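Local coordinates for protein lipolytic enzyme (Clostridium thermocellum, PDB 2VPT) that belongs to carbohydrate esterase family 3 and, as the catalytic domain of a cellulosomal protein, hydrolyses acetyl esters of xylan, at residues 74-79 with 115-120. Sequence-based numbering, arbitrary orientation.
Sequences NINNWL and FTVKPN
V117 packs against N76 and L79, its two methyls divided between them, joining the C-terminal end of helix 104-117 to helix 68-82. These neighbouring helices of the alpha/beta SGNH-hydrolase fold lead into the adjacent parallel strands 122-126 and 86-90. CG1, anti to the backbone N (chi1 176°), faces L79 and lies 4.1 Å from L79 CB; L79 CD1 also reaches V117 CB at 4.1 Å. The other methyl, CG2, meets the amide end of N76, 3.2 Å from N76 OD1 and 3.4 Å from N76 CG. This oxygen accepts a hydrogen bond from Q113 NE2, one turn earlier on the valine's own helix, which helps fix the amide beside the methyl. Deeper between the helices, I75 packs on L110, Q113 and I114 and reaches V11 of strand 5-12. K118, the first residue to leave helical geometry, extends the apolar contact, with its CG 4.0 Å from L79 CB. A bend in its chain (chi2 -65°) carries CE toward the end of the 74-79 segment. Its ammonium group hydrogen-bonds N83 OD1 just beyond helix 68-82, while K118 CE rests 3.5 Å from the backbone O of L79.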
loop_
_atom_site.group_PDB
_atom_site.type_symbol
_atom_site.label_atom_id
_atom_site.label_comp_id
_atom_site.label_asym_id
_atom_site.label_seq_id
_atom_site.Cartn_x
_atom_site.Cartn_y
_atom_site.Cartn_z
ATOM N N ASN A 74 -13.489 13.186 1.795
ATOM C CA ASN A 74 -13.252 12.755 0.420
ATOM C C ASN A 74 -14.231 11.721 -0.131
ATOM O O ASN A 74 -14.298 11.548 -1.345
ATOM C CB ASN A 74 -11.829 12.215 0.310
ATOM C CG ASN A 74 -10.820 13.244 0.682
ATOM O OD1 ASN A 74 -10.639 14.235 -0.038
ATOM N ND2 ASN A 74 -10.199 13.078 1.838
ATOM N N ILE A 75 -15.000 11.057 0.722
ATOM C CA ILE A 75 -15.768 9.894 0.274
ATOM C C ILE A 75 -16.858 10.242 -0.757
ATOM O O ILE A 75 -17.215 9.412 -1.589
ATOM C CB ILE A 75 -16.355 9.144 1.471
ATOM C CG1 ILE A 75 -16.796 7.725 1.065
ATOM C CG2 ILE A 75 -17.458 9.956 2.130
ATOM C CD1 ILE A 75 -17.061 6.812 2.254
ATOM N N ASN A 76 -17.372 11.475 -0.753
ATOM C CA ASN A 76 -18.378 11.842 -1.751
ATOM C C ASN A 76 -17.798 11.700 -3.140
ATOM O O ASN A 76 -18.460 11.217 -4.056
ATOM C CB ASN A 76 -18.871 13.275 -1.575
ATOM C CG ASN A 76 -19.646 13.475 -0.309
ATOM O OD1 ASN A 76 -19.829 12.555 0.489
ATOM N ND2 ASN A 76 -20.116 14.710 -0.110
ATOM N N ASN A 77 -16.544 12.110 -3.292
ATOM C CA ASN A 77 -15.862 11.977 -4.576
ATOM C C ASN A 77 -15.613 10.524 -4.962
ATOM O O ASN A 77 -15.805 10.133 -6.122
ATOM C CB ASN A 77 -14.549 12.757 -4.575
ATOM C CG ASN A 77 -14.757 14.244 -4.352
ATOM O OD1 ASN A 77 -15.733 14.824 -4.820
ATOM N ND2 ASN A 77 -13.829 14.866 -3.647
ATOM N N TRP A 78 -15.190 9.721 -3.991
ATOM C CA TRP A 78 -14.939 8.307 -4.247
ATOM C C TRP A 78 -16.227 7.602 -4.676
ATOM O O TRP A 78 -16.233 6.811 -5.613
ATOM C CB TRP A 78 -14.381 7.632 -2.996
ATOM C CG TRP A 78 -13.111 8.223 -2.480
ATOM C CD1 TRP A 78 -12.229 9.022 -3.150
ATOM C CD2 TRP A 78 -12.560 8.024 -1.187
ATOM N NE1 TRP A 78 -11.187 9.358 -2.336
ATOM C CE2 TRP A 78 -11.349 8.735 -1.131
ATOM C CE3 TRP A 78 -12.964 7.291 -0.076
ATOM C CZ2 TRP A 78 -10.551 8.759 0.008
ATOM C CZ3 TRP A 78 -12.166 7.321 1.056
ATOM C CH2 TRP A 78 -10.981 8.046 1.085
ATOM N N LEU A 79 -17.318 7.872 -3.971
ATOM C CA LEU A 79 -18.610 7.292 -4.315
ATOM C C LEU A 79 -19.060 7.687 -5.713
ATOM O O LEU A 79 -19.572 6.857 -6.457
ATOM C CB LEU A 79 -19.662 7.727 -3.290
ATOM C CG LEU A 79 -19.508 7.088 -1.903
ATOM C CD1 LEU A 79 -20.373 7.808 -0.859
ATOM C CD2 LEU A 79 -19.874 5.625 -1.957
ATOM N N PHE A 115 -25.259 7.572 2.644
ATOM C CA PHE A 115 -26.607 7.404 2.071
ATOM C C PHE A 115 -27.151 8.673 1.416
ATOM O O PHE A 115 -27.969 8.596 0.500
ATOM C CB PHE A 115 -27.582 6.916 3.138
ATOM C CG PHE A 115 -27.381 5.481 3.548
ATOM C CD1 PHE A 115 -27.606 4.446 2.648
ATOM C CD2 PHE A 115 -27.003 5.157 4.836
ATOM C CE1 PHE A 115 -27.435 3.136 3.033
ATOM C CE2 PHE A 115 -26.836 3.850 5.220
ATOM C CZ PHE A 115 -27.055 2.837 4.312
ATOM N N THR A 116 -26.705 9.835 1.876
ATOM C CA THR A 116 -27.097 11.103 1.253
ATOM C C THR A 116 -26.581 11.160 -0.184
ATOM O O THR A 116 -27.312 11.525 -1.099
ATOM C CB THR A 116 -26.610 12.316 2.078
ATOM O OG1 THR A 116 -27.186 12.265 3.389
ATOM C CG2 THR A 116 -26.989 13.632 1.405
ATOM N N VAL A 117 -25.327 10.752 -0.392
ATOM C CA VAL A 117 -24.715 10.765 -1.710
ATOM C C VAL A 117 -25.176 9.604 -2.590
ATOM O O VAL A 117 -25.385 9.782 -3.790
ATOM C CB VAL A 117 -23.172 10.722 -1.596
ATOM C CG1 VAL A 117 -22.532 10.632 -2.983
ATOM C CG2 VAL A 117 -22.660 11.936 -0.823
ATOM N N LYS A 118 -25.325 8.417 -1.999
ATOM C CA LYS A 118 -25.758 7.214 -2.729
ATOM C C LYS A 118 -26.900 6.506 -1.998
ATOM O O LYS A 118 -26.704 5.525 -1.294
ATOM C CB LYS A 118 -24.564 6.277 -2.962
ATOM C CG LYS A 118 -23.517 6.858 -3.913
ATOM C CD LYS A 118 -24.058 7.058 -5.335
ATOM C CE LYS A 118 -22.973 7.451 -6.318
ATOM N NZ LYS A 118 -23.517 7.613 -7.692
ATOM N N PRO A 119 -28.135 7.036 -2.152
ATOM C CA PRO A 119 -29.284 6.519 -1.406
ATOM C C PRO A 119 -29.579 5.035 -1.564
ATOM O O PRO A 119 -30.156 4.440 -0.645
ATOM C CB PRO A 119 -30.458 7.337 -1.957
ATOM C CG PRO A 119 -29.879 8.515 -2.539
ATOM C CD PRO A 119 -28.488 8.196 -2.982
ATOM N N ASN A 120 -29.172 4.442 -2.690
ATOM C CA ASN A 120 -29.466 3.039 -2.974
ATOM C C ASN A 120 -28.345 2.064 -2.617
ATOM O O ASN A 120 -28.455 0.858 -2.868
ATOM C CB ASN A 120 -29.856 2.875 -4.443
ATOM C CG ASN A 120 -31.182 3.547 -4.765
ATOM O OD1 ASN A 120 -32.079 3.590 -3.928
ATOM N ND2 ASN A 120 -31.297 4.079 -5.964
#